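Local coordinates for protein histone-lysine N-methyltransferase family member SUVH9 (Arabidopsis thaliana, PDB 4NJ5) that takes part in gene silencing and RNA-directed DNA methylation, probably by binding methylated DNA and recruiting RNA polymerase V to chromatin, at residues A[354-364]-A[376-387]; A[194-203]-A[215-224]. One frame throughout, in Å; residues are numbered along the deposited sequence.

Contact 1 (A[354-364]-A[376-387]); sequences VTQKGLRNRLE and RSLDVLHAGAFI
Phe386, on a strand of the SET domain, packs its ring against the 3-10 turn that begins at Thr355, while farther along the two segments close up as the antiparallel hairpin of strands 363-367 and 373-377. With CG anti to the backbone N (chi1 169°), the ring is directed toward segment 354-364, where it lies against the turn. Phe386 CB lies 3.7 Å from Val354 CG1. Farther out, Phe386 CD1 meets Thr355 CG2 at 3.6 Å, a methyl that CG and CE1 also face, and the other ortho carbon, Phe386 CD2, comes within 3.5 Å of Arg360 NH1. Thr355 CA lies over one face of the ring in a CH-pi contact, near CZ, while Gly358 O approaches Phe386 CE2 at the edge, 3.7 Å away. Thr355 OG1 turns elsewhere, to Glu339. The guanidinium plane of Arg360 runs nearly parallel to that of the ring (7° apart), and Arg360 NH1 donates to Phe386 O at 2.7 Å, from above the carbonyl plane.

In the hairpin, Glu364 and Arg376 exchange backbone hydrogen bonds; their side chains are modelled as a salt bridge, its very short distance doubtful. Where the hairpin opens, Asp379 bridges back across: Asp379 OD2 accepts from Arg362 N at 2.7 Å and from Asn361 ND2 at 3.2 Å, the two donors arriving from opposite faces of the carboxylate plane.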
loop_
_atom_site.group_PDB
_atom_site.type_symbol
_atom_site.label_atom_id
_atom_site.label_comp_id
_atom_site.label_asym_id
_atom_site.label_seq_id
_atom_site.Cartn_x
_atom_site.Cartn_y
_atom_site.Cartn_z
ATOM N N VAL A 354 4.891 11.872 -13.027
ATOM C CA VAL A 354 4.088 11.419 -11.892
ATOM C C VAL A 354 3.744 12.517 -10.879
ATOM O O VAL A 354 2.573 12.854 -10.704
ATOM C CB VAL A 354 4.756 10.224 -11.172
ATOM C CG1 VAL A 354 3.986 9.853 -9.908
ATOM C CG2 VAL A 354 4.839 9.035 -12.110
ATOM N N THR A 355 4.756 13.075 -10.220
ATOM C CA THR A 355 4.519 13.981 -9.094
ATOM C C THR A 355 3.944 15.345 -9.488
ATOM O O THR A 355 3.322 16.016 -8.662
ATOM C CB THR A 355 5.789 14.183 -8.234
ATOM O OG1 THR A 355 6.777 14.897 -8.986
ATOM C CG2 THR A 355 6.356 12.841 -7.792
ATOM N N GLN A 356 4.143 15.748 -10.740
ATOM C CA GLN A 356 3.611 17.020 -11.225
ATOM C C GLN A 356 2.076 17.024 -11.317
ATOM O O GLN A 356 1.464 18.080 -11.461
ATOM C CB GLN A 356 4.243 17.401 -12.572
ATOM C CG GLN A 356 3.929 16.440 -13.705
ATOM C CD GLN A 356 4.842 16.622 -14.909
ATOM O OE1 GLN A 356 4.400 17.036 -15.985
ATOM N NE2 GLN A 356 6.121 16.298 -14.737
ATOM N N LYS A 357 1.465 15.843 -11.223
ATOM C CA LYS A 357 0.005 15.717 -11.185
ATOM C C LYS A 357 -0.587 16.234 -9.876
ATOM O O LYS A 357 -1.759 16.598 -9.820
ATOM C CB LYS A 357 -0.420 14.254 -11.355
ATOM C CG LYS A 357 -0.904 13.874 -12.742
ATOM C CD LYS A 357 0.255 13.673 -13.691
ATOM C CE LYS A 357 -0.197 13.040 -14.993
ATOM N NZ LYS A 357 0.672 13.471 -16.124
ATOM N N GLY A 358 0.218 16.235 -8.818
ATOM C CA GLY A 358 -0.243 16.672 -7.510
ATOM C C GLY A 358 -1.108 15.637 -6.811
ATOM O O GLY A 358 -1.355 14.562 -7.352
ATOM N N LEU A 359 -1.569 15.966 -5.607
ATOM C CA LEU A 359 -2.382 15.051 -4.808
ATOM C C LEU A 359 -3.638 14.602 -5.556
ATOM O O LEU A 359 -4.312 15.410 -6.195
ATOM C CB LEU A 359 -2.763 15.698 -3.474
ATOM C CG LEU A 359 -3.788 14.957 -2.606
ATOM C CD1 LEU A 359 -3.224 13.644 -2.079
ATOM C CD2 LEU A 359 -4.278 15.835 -1.458
ATOM N N ARG A 360 -3.934 13.307 -5.473
ATOM C CA ARG A 360 -5.100 12.730 -6.135
ATOM C C ARG A 360 -5.837 11.767 -5.205
ATOM O O ARG A 360 -6.917 11.273 -5.537
ATOM C CB ARG A 360 -4.677 11.981 -7.397
ATOM C CG ARG A 360 -4.084 10.612 -7.109
ATOM C CD ARG A 360 -3.248 10.106 -8.272
ATOM N NE ARG A 360 -2.533 8.875 -7.938
ATOM C CZ ARG A 360 -1.410 8.829 -7.227
ATOM N NH1 ARG A 360 -0.869 9.946 -6.758
ATOM N NH2 ARG A 360 -0.833 7.663 -6.976
ATOM N N ASN A 361 -5.241 11.492 -4.049
ATOM C CA ASN A 361 -5.858 10.623 -3.053
ATOM C C ASN A 361 -6.642 11.420 -2.015
ATOM O O ASN A 361 -6.304 12.564 -1.713
ATOM C CB ASN A 361 -4.796 9.766 -2.363
ATOM C CG ASN A 361 -4.254 8.677 -3.264
ATOM O OD1 ASN A 361 -3.088 8.705 -3.654
ATOM N ND2 ASN A 361 -5.101 7.708 -3.601
ATOM N N ARG A 362 -7.693 10.820 -1.469
ATOM C CA ARG A 362 -8.486 11.501 -0.454
ATOM C C ARG A 362 -7.874 11.261 0.924
ATOM O O ARG A 362 -7.822 10.129 1.408
ATOM C CB ARG A 362 -9.946 11.044 -0.502
ATOM C CG ARG A 362 -10.919 11.963 0.232
ATOM C CD ARG A 362 -12.375 11.603 -0.065
ATOM N NE ARG A 362 -12.904 12.289 -1.241
ATOM C CZ ARG A 362 -12.829 11.821 -2.484
ATOM N NH1 ARG A 362 -13.343 12.519 -3.487
ATOM N NH2 ARG A 362 -12.240 10.657 -2.726
ATOM N N LEU A 363 -7.394 12.333 1.543
ATOM C CA LEU A 363 -6.719 12.232 2.829
ATOM C C LEU A 363 -7.501 12.914 3.944
ATOM O O LEU A 363 -8.408 13.717 3.698
ATOM C CB LEU A 363 -5.320 12.840 2.746
ATOM C CG LEU A 363 -4.412 12.333 1.629
ATOM C CD1 LEU A 363 -3.106 13.116 1.621
ATOM C CD2 LEU A 363 -4.156 10.847 1.792
ATOM N N GLU A 364 -7.118 12.597 5.175
ATOM C CA GLU A 364 -7.796 13.099 6.356
ATOM C C GLU A 364 -6.787 13.495 7.424
ATOM O O GLU A 364 -5.933 12.698 7.820
ATOM C CB GLU A 364 -8.760 12.039 6.891
ATOM C CG GLU A 364 -9.387 12.361 8.232
ATOM C CD GLU A 364 -10.546 11.433 8.559
ATOM O OE1 GLU A 364 -11.617 11.573 7.926
ATOM O OE2 GLU A 364 -10.383 10.561 9.441
ATOM N N ARG A 376 -4.196 10.347 7.636
ATOM C CA ARG A 376 -4.500 9.003 7.166
ATOM C C ARG A 376 -5.154 9.100 5.793
ATOM O O ARG A 376 -5.645 10.158 5.413
ATOM C CB ARG A 376 -5.439 8.299 8.146
ATOM C CG ARG A 376 -6.675 9.119 8.486
ATOM C CD ARG A 376 -7.761 8.273 9.136
ATOM N NE ARG A 376 -7.539 8.042 10.560
ATOM C CZ ARG A 376 -8.192 8.672 11.533
ATOM N NH1 ARG A 376 -9.112 9.580 11.242
ATOM N NH2 ARG A 376 -7.929 8.387 12.801
ATOM N N SER A 377 -5.162 8.000 5.048
ATOM C CA SER A 377 -5.766 7.987 3.720
ATOM C C SER A 377 -7.076 7.208 3.696
ATOM O O SER A 377 -7.172 6.137 4.291
ATOM C CB SER A 377 -4.797 7.380 2.706
ATOM O OG SER A 377 -5.434 7.177 1.457
ATOM N N LEU A 378 -8.082 7.741 3.004
ATOM C CA LEU A 378 -9.327 7.001 2.802
ATOM C C LEU A 378 -9.138 5.961 1.707
ATOM O O LEU A 378 -9.873 4.975 1.631
ATOM C CB LEU A 378 -10.489 7.925 2.428
ATOM C CG LEU A 378 -10.776 9.183 3.254
ATOM C CD1 LEU A 378 -12.156 9.730 2.923
ATOM C CD2 LEU A 378 -10.656 8.937 4.742
ATOM N N ASP A 379 -8.149 6.191 0.852
ATOM C CA ASP A 379 -7.905 5.307 -0.276
ATOM C C ASP A 379 -6.839 4.281 0.067
ATOM O O ASP A 379 -6.066 4.459 1.008
ATOM C CB ASP A 379 -7.475 6.112 -1.505
ATOM C CG ASP A 379 -8.459 7.217 -1.853
ATOM O OD1 ASP A 379 -9.671 7.029 -1.619
ATOM O OD2 ASP A 379 -8.019 8.273 -2.358
ATOM N N VAL A 380 -6.815 3.198 -0.695
ATOM C CA VAL A 380 -5.751 2.219 -0.587
ATOM C C VAL A 380 -4.501 2.843 -1.186
ATOM O O VAL A 380 -4.568 3.504 -2.220
ATOM C CB VAL A 380 -6.122 0.928 -1.346
ATOM C CG1 VAL A 380 -4.897 0.064 -1.593
ATOM C CG2 VAL A 380 -7.197 0.156 -0.583
ATOM N N LEU A 381 -3.366 2.668 -0.519
ATOM C CA LEU A 381 -2.105 3.148 -1.059
ATOM C C LEU A 381 -1.171 1.973 -1.272
ATOM O O LEU A 381 -0.899 1.211 -0.343
ATOM C CB LEU A 381 -1.465 4.164 -0.116
ATOM C CG LEU A 381 -2.300 5.402 0.196
ATOM C CD1 LEU A 381 -1.627 6.206 1.287
ATOM C CD2 LEU A 381 -2.493 6.245 -1.057
ATOM N N HIS A 382 -0.682 1.821 -2.498
ATOM C CA HIS A 382 0.208 0.711 -2.802
ATOM C C HIS A 382 1.680 1.103 -2.709
ATOM O O HIS A 382 2.030 2.284 -2.753
ATOM C CB HIS A 382 -0.117 0.091 -4.163
ATOM C CG HIS A 382 0.144 0.994 -5.328
ATOM N ND1 HIS A 382 -0.828 1.806 -5.871
ATOM C CD2 HIS A 382 1.258 1.189 -6.074
ATOM C CE1 HIS A 382 -0.320 2.473 -6.894
ATOM N NE2 HIS A 382 0.943 2.116 -7.038
ATOM N N ALA A 383 2.530 0.090 -2.570
ATOM C CA ALA A 383 3.963 0.282 -2.398
ATOM C C ALA A 383 4.583 1.026 -3.571
ATOM O O ALA A 383 4.422 0.626 -4.721
ATOM C CB ALA A 383 4.648 -1.062 -2.207
ATOM N N GLY A 384 5.286 2.115 -3.270
ATOM C CA GLY A 384 5.980 2.881 -4.291
ATOM C C GLY A 384 5.124 3.926 -4.982
ATOM O O GLY A 384 5.598 4.630 -5.874
ATOM N N ALA A 385 3.861 4.032 -4.578
ATOM C CA ALA A 385 2.950 5.004 -5.186
ATOM C C ALA A 385 3.166 6.416 -4.644
ATOM O O ALA A 385 3.526 6.597 -3.481
ATOM C CB ALA A 385 1.507 4.579 -4.982
ATOM N N PHE A 386 2.937 7.413 -5.495
ATOM C CA PHE A 386 3.056 8.815 -5.101
ATOM C C PHE A 386 1.829 9.258 -4.321
ATOM O O PHE A 386 0.697 9.023 -4.740
ATOM C CB PHE A 386 3.241 9.704 -6.332
ATOM C CG PHE A 386 3.100 11.182 -6.051
ATOM C CD1 PHE A 386 4.016 11.843 -5.250
ATOM C CD2 PHE A 386 2.057 11.910 -6.607
ATOM C CE1 PHE A 386 3.892 13.206 -4.999
ATOM C CE2 PHE A 386 1.927 13.269 -6.363
ATOM C CZ PHE A 386 2.848 13.920 -5.559
ATOM N N ILE A 387 2.055 9.904 -3.186
ATOM C CA ILE A 387 0.955 10.355 -2.348
ATOM C C ILE A 387 0.683 11.840 -2.580
ATOM O O ILE A 387 -0.374 12.220 -3.085
ATOM C CB ILE A 387 1.241 10.069 -0.856
ATOM C CG1 ILE A 387 1.433 8.564 -0.643
ATOM C CG2 ILE A 387 0.116 10.594 0.021
ATOM C CD1 ILE A 387 1.947 8.188 0.735
HETATM O O HOH W 1 -1.948 11.276 -4.769
HETATM O O HOH W 2 -1.461 7.001 -4.572
#

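Contact 2 (A[194-203]-A[215-224]); sequences DGLFRIVDSW and KYRLERIEGQ
Gln224 uses its side-chain amide to serve both backbone groups of Leu196, carrying the pairing beyond the end of strand 215-220. Gln224 OE1 accepts from Leu196 N at 2.8 Å, in the amide plane and on a lone pair. Gln224 NE2 donates to Leu196 O at 3.0 Å and also to Ile221 O within its own segment. Leu196 O therefore has two donors, the second being Ile221 N in an almost straight bond (178°). An extended Gln224 chain, with chi2 at 177°, carries the amide across to this backbone.

Next to this, Arg220 grips Asp194 O side-on. Arg220 NE donates to Asp194 O at 2.9 Å and Arg220 NH2 to the same oxygen at 3.1 Å, with the oxygen in the guanidinium plane, and NH2 is used again by Ala225 O. The Asp194 carboxylate is engaged separately by Arg178 and Ser229. On its way to the carbonyl, the aliphatic part of Arg220 crosses the Phe197 ring, its CB making a CH-pi contact 3.7 Å from the centroid.

Backbone bonds then run in reciprocal pairs between Arg198 and Glu219 and between Trp203 and Lys215. Between them lies a beta bulge, in which Val200 and Asp201 together face Arg217: Val200 N donates to Arg217 O, and Arg217 N to Asp201 O. Arg217 NH1 is held by Glu219 OE2 in a salt bridge along the same strand. At the far end Lys215 CB sits over one face of the Trp203 indole, 3.4 Å from CE2, while NZ of the lysine reaches Thr140. This long, bulged antiparallel hairpin belongs to the curved, mixed beta sheet of the SRA (YDG) domain.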
loop_
_atom_site.group_PDB
_atom_site.type_symbol
_atom_site.label_atom_id
_atom_site.label_comp_id
_atom_site.label_asym_id
_atom_site.label_seq_id
_atom_site.Cartn_x
_atom_site.Cartn_y
_atom_site.Cartn_z
ATOM N N ASP A 194 -8.730 -11.068 7.994
ATOM C CA ASP A 194 -9.639 -10.723 9.086
ATOM C C ASP A 194 -9.393 -11.530 10.359
ATOM O O ASP A 194 -10.158 -11.430 11.317
ATOM C CB ASP A 194 -11.103 -10.876 8.655
ATOM C CG ASP A 194 -11.620 -9.670 7.888
ATOM O OD1 ASP A 194 -11.018 -8.579 8.002
ATOM O OD2 ASP A 194 -12.641 -9.814 7.180
ATOM N N GLY A 195 -8.338 -12.336 10.371
ATOM C CA GLY A 195 -7.975 -13.063 11.574
ATOM C C GLY A 195 -8.507 -14.482 11.671
ATOM O O GLY A 195 -8.706 -15.166 10.661
ATOM N N LEU A 196 -8.747 -14.918 12.905
ATOM C CA LEU A 196 -9.058 -16.314 13.191
ATOM C C LEU A 196 -10.520 -16.545 13.557
ATOM O O LEU A 196 -11.113 -15.790 14.323
ATOM C CB LEU A 196 -8.147 -16.833 14.306
ATOM C CG LEU A 196 -6.651 -16.696 14.015
ATOM C CD1 LEU A 196 -5.812 -17.131 15.207
ATOM C CD2 LEU A 196 -6.287 -17.494 12.770
ATOM N N PHE A 197 -11.085 -17.604 12.995
ATOM C CA PHE A 197 -12.465 -17.989 13.231
ATOM C C PHE A 197 -12.470 -19.466 13.592
ATOM O O PHE A 197 -11.538 -20.191 13.261
ATOM C CB PHE A 197 -13.296 -17.791 11.959
ATOM C CG PHE A 197 -13.649 -16.355 11.661
ATOM C CD1 PHE A 197 -12.668 -15.429 11.334
ATOM C CD2 PHE A 197 -14.973 -15.943 11.669
ATOM C CE1 PHE A 197 -13.000 -14.117 11.042
ATOM C CE2 PHE A 197 -15.311 -14.634 11.388
ATOM C CZ PHE A 197 -14.324 -13.719 11.069
ATOM N N ARG A 198 -13.517 -19.919 14.268
ATOM C CA ARG A 198 -13.680 -21.348 14.511
ATOM C C ARG A 198 -14.973 -21.845 13.892
ATOM O O ARG A 198 -15.973 -21.130 13.874
ATOM C CB ARG A 198 -13.635 -21.676 16.007
ATOM C CG ARG A 198 -12.240 -21.993 16.513
ATOM C CD ARG A 198 -12.263 -22.642 17.887
ATOM N NE ARG A 198 -10.915 -22.757 18.435
ATOM C CZ ARG A 198 -10.351 -21.844 19.221
ATOM N NH1 ARG A 198 -11.025 -20.753 19.558
ATOM N NH2 ARG A 198 -9.117 -22.023 19.672
ATOM N N ILE A 199 -14.942 -23.065 13.367
ATOM C CA ILE A 199 -16.130 -23.670 12.786
ATOM C C ILE A 199 -16.910 -24.324 13.912
ATOM O O ILE A 199 -16.416 -25.244 14.559
ATOM C CB ILE A 199 -15.768 -24.723 11.722
ATOM C CG1 ILE A 199 -14.717 -24.169 10.756
ATOM C CG2 ILE A 199 -17.010 -25.164 10.965
ATOM C CD1 ILE A 199 -14.112 -25.215 9.849
ATOM N N VAL A 200 -18.122 -23.841 14.163
ATOM C CA VAL A 200 -18.876 -24.293 15.329
ATOM C C VAL A 200 -20.101 -25.116 14.959
ATOM O O VAL A 200 -20.795 -25.635 15.837
ATOM C CB VAL A 200 -19.325 -23.109 16.198
ATOM C CG1 VAL A 200 -18.125 -22.264 16.594
ATOM C CG2 VAL A 200 -20.353 -22.270 15.453
ATOM N N ASP A 201 -20.368 -25.225 13.662
ATOM C CA ASP A 201 -21.494 -26.020 13.184
ATOM C C ASP A 201 -21.351 -26.353 11.701
ATOM O O ASP A 201 -20.717 -25.619 10.953
ATOM C CB ASP A 201 -22.818 -25.299 13.445
ATOM C CG ASP A 201 -24.006 -26.235 13.385
ATOM O OD1 ASP A 201 -23.787 -27.463 13.394
ATOM O OD2 ASP A 201 -25.155 -25.748 13.335
ATOM N N SER A 202 -21.935 -27.473 11.289
ATOM C CA SER A 202 -21.905 -27.883 9.888
ATOM C C SER A 202 -23.157 -28.672 9.548
ATOM O O SER A 202 -23.719 -29.353 10.408
ATOM C CB SER A 202 -20.678 -28.746 9.604
ATOM O OG SER A 202 -20.860 -30.052 10.120
ATOM N N TRP A 203 -23.592 -28.594 8.295
ATOM C CA TRP A 203 -24.784 -29.326 7.885
ATOM C C TRP A 203 -24.884 -29.523 6.377
ATOM O O TRP A 203 -24.176 -28.877 5.605
ATOM C CB TRP A 203 -26.046 -28.638 8.417
ATOM C CG TRP A 203 -26.331 -27.307 7.792
ATOM C CD1 TRP A 203 -27.184 -27.056 6.757
ATOM C CD2 TRP A 203 -25.769 -26.041 8.165
ATOM N NE1 TRP A 203 -27.189 -25.715 6.462
ATOM C CE2 TRP A 203 -26.330 -25.071 7.310
ATOM C CE3 TRP A 203 -24.848 -25.635 9.135
ATOM C CZ2 TRP A 203 -25.998 -23.718 7.399
ATOM C CZ3 TRP A 203 -24.521 -24.291 9.221
ATOM C CH2 TRP A 203 -25.095 -23.350 8.358
ATOM N N LYS A 215 -22.589 -26.823 4.292
ATOM C CA LYS A 215 -22.484 -25.495 4.882
ATOM C C LYS A 215 -21.841 -25.531 6.267
ATOM O O LYS A 215 -22.056 -26.459 7.047
ATOM C CB LYS A 215 -23.859 -24.828 4.942
ATOM C CG LYS A 215 -24.230 -24.079 3.671
ATOM C CD LYS A 215 -25.688 -23.649 3.674
ATOM C CE LYS A 215 -25.946 -22.612 2.597
ATOM N NZ LYS A 215 -25.142 -22.897 1.381
ATOM N N TYR A 216 -21.048 -24.507 6.562
ATOM C CA TYR A 216 -20.308 -24.442 7.812
ATOM C C TYR A 216 -20.453 -23.056 8.420
ATOM O O TYR A 216 -20.323 -22.047 7.728
ATOM C CB TYR A 216 -18.829 -24.754 7.570
ATOM C CG TYR A 216 -18.585 -25.996 6.741
ATOM C CD1 TYR A 216 -18.407 -27.235 7.343
ATOM C CD2 TYR A 216 -18.532 -25.929 5.355
ATOM C CE1 TYR A 216 -18.182 -28.371 6.587
ATOM C CE2 TYR A 216 -18.310 -27.059 4.592
ATOM C CZ TYR A 216 -18.134 -28.275 5.213
ATOM O OH TYR A 216 -17.911 -29.398 4.453
ATOM N N ARG A 217 -20.740 -23.010 9.714
ATOM C CA ARG A 217 -20.886 -21.743 10.408
ATOM C C ARG A 217 -19.583 -21.368 11.099
ATOM O O ARG A 217 -19.104 -22.087 11.977
ATOM C CB ARG A 217 -22.028 -21.810 11.417
ATOM C CG ARG A 217 -22.027 -20.678 12.421
ATOM C CD ARG A 217 -23.192 -20.803 13.379
ATOM N NE ARG A 217 -24.241 -19.841 13.070
ATOM C CZ ARG A 217 -24.397 -18.683 13.701
ATOM N NH1 ARG A 217 -23.574 -18.350 14.686
ATOM N NH2 ARG A 217 -25.379 -17.864 13.354
ATOM N N LEU A 218 -19.016 -20.242 10.681
ATOM C CA LEU A 218 -17.756 -19.747 11.219
ATOM C C LEU A 218 -17.995 -18.586 12.176
ATOM O O LEU A 218 -18.752 -17.664 11.872
ATOM C CB LEU A 218 -16.831 -19.297 10.085
ATOM C CG LEU A 218 -15.853 -20.330 9.521
ATOM C CD1 LEU A 218 -16.585 -21.538 8.963
ATOM C CD2 LEU A 218 -14.969 -19.699 8.458
ATOM N N GLU A 219 -17.350 -18.640 13.335
ATOM C CA GLU A 219 -17.464 -17.575 14.322
ATOM C C GLU A 219 -16.081 -17.066 14.699
ATOM O O GLU A 219 -15.165 -17.854 14.938
ATOM C CB GLU A 219 -18.217 -18.060 15.563
ATOM C CG GLU A 219 -19.719 -18.184 15.357
ATOM C CD GLU A 219 -20.438 -18.740 16.573
ATOM O OE1 GLU A 219 -19.786 -18.926 17.622
ATOM O OE2 GLU A 219 -21.658 -18.993 16.475
ATOM N N ARG A 220 -15.936 -15.746 14.746
ATOM C CA ARG A 220 -14.642 -15.138 15.018
ATOM C C ARG A 220 -14.185 -15.378 16.455
ATOM O O ARG A 220 -14.991 -15.369 17.383
ATOM C CB ARG A 220 -14.678 -13.640 14.710
ATOM C CG ARG A 220 -13.305 -13.000 14.622
ATOM C CD ARG A 220 -13.350 -11.701 13.838
ATOM N NE ARG A 220 -12.013 -11.187 13.560
ATOM C CZ ARG A 220 -11.436 -10.198 14.233
ATOM N NH1 ARG A 220 -12.081 -9.604 15.227
ATOM N NH2 ARG A 220 -10.216 -9.796 13.905
ATOM N N ILE A 221 -12.886 -15.605 16.619
ATOM C CA ILE A 221 -12.294 -15.776 17.939
ATOM C C ILE A 221 -12.295 -14.445 18.674
ATOM O O ILE A 221 -11.966 -13.411 18.100
ATOM C CB ILE A 221 -10.841 -16.291 17.856
ATOM C CG1 ILE A 221 -10.746 -17.510 16.938
ATOM C CG2 ILE A 221 -10.303 -16.615 19.247
ATOM C CD1 ILE A 221 -11.742 -18.576 17.248
ATOM N N GLU A 222 -12.661 -14.482 19.950
ATOM C CA GLU A 222 -12.776 -13.285 20.771
ATOM C C GLU A 222 -11.412 -12.652 21.066
ATOM O O GLU A 222 -10.397 -13.346 21.141
ATOM C CB GLU A 222 -13.487 -13.639 22.080
ATOM C CG GLU A 222 -14.388 -12.553 22.639
ATOM C CD GLU A 222 -15.502 -13.120 23.505
ATOM O OE1 GLU A 222 -15.656 -14.361 23.544
ATOM O OE2 GLU A 222 -16.226 -12.326 24.144
ATOM N N GLY A 223 -11.397 -11.331 21.223
ATOM C CA GLY A 223 -10.210 -10.626 21.676
ATOM C C GLY A 223 -9.207 -10.225 20.608
ATOM O O GLY A 223 -8.078 -9.852 20.926
ATOM N N GLN A 224 -9.604 -10.297 19.342
ATOM C CA GLN A 224 -8.714 -9.902 18.256
ATOM C C GLN A 224 -8.912 -8.441 17.880
ATOM O O GLN A 224 -9.938 -7.840 18.195
ATOM C CB GLN A 224 -8.944 -10.773 17.020
ATOM C CG GLN A 224 -8.462 -12.206 17.153
ATOM C CD GLN A 224 -8.785 -13.026 15.923
ATOM O OE1 GLN A 224 -7.901 -13.361 15.134
ATOM N NE2 GLN A 224 -10.059 -13.350 15.749
#

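Overall arrangement
Contact 2 closes before contact 1 opens along the chain, and the two contacts lie in separate parts of the protein: 194-203 with 215-224 in the SRA domain, 354-364 with 376-387 in the pre-SET/SET part of the chain. Their centres are 35 Å apart and their nearest atoms about 13 Å, so they do not touch. Contact 1 is the more central and more buried, and is the one near metal: the side chain of Val354 is about 8 Å from the side chain of Cys350, a zinc ligand, and about 10 Å from a bound zinc ion of the pre-SET triangular cluster. Contact 2 is remote from the zinc-binding cysteines.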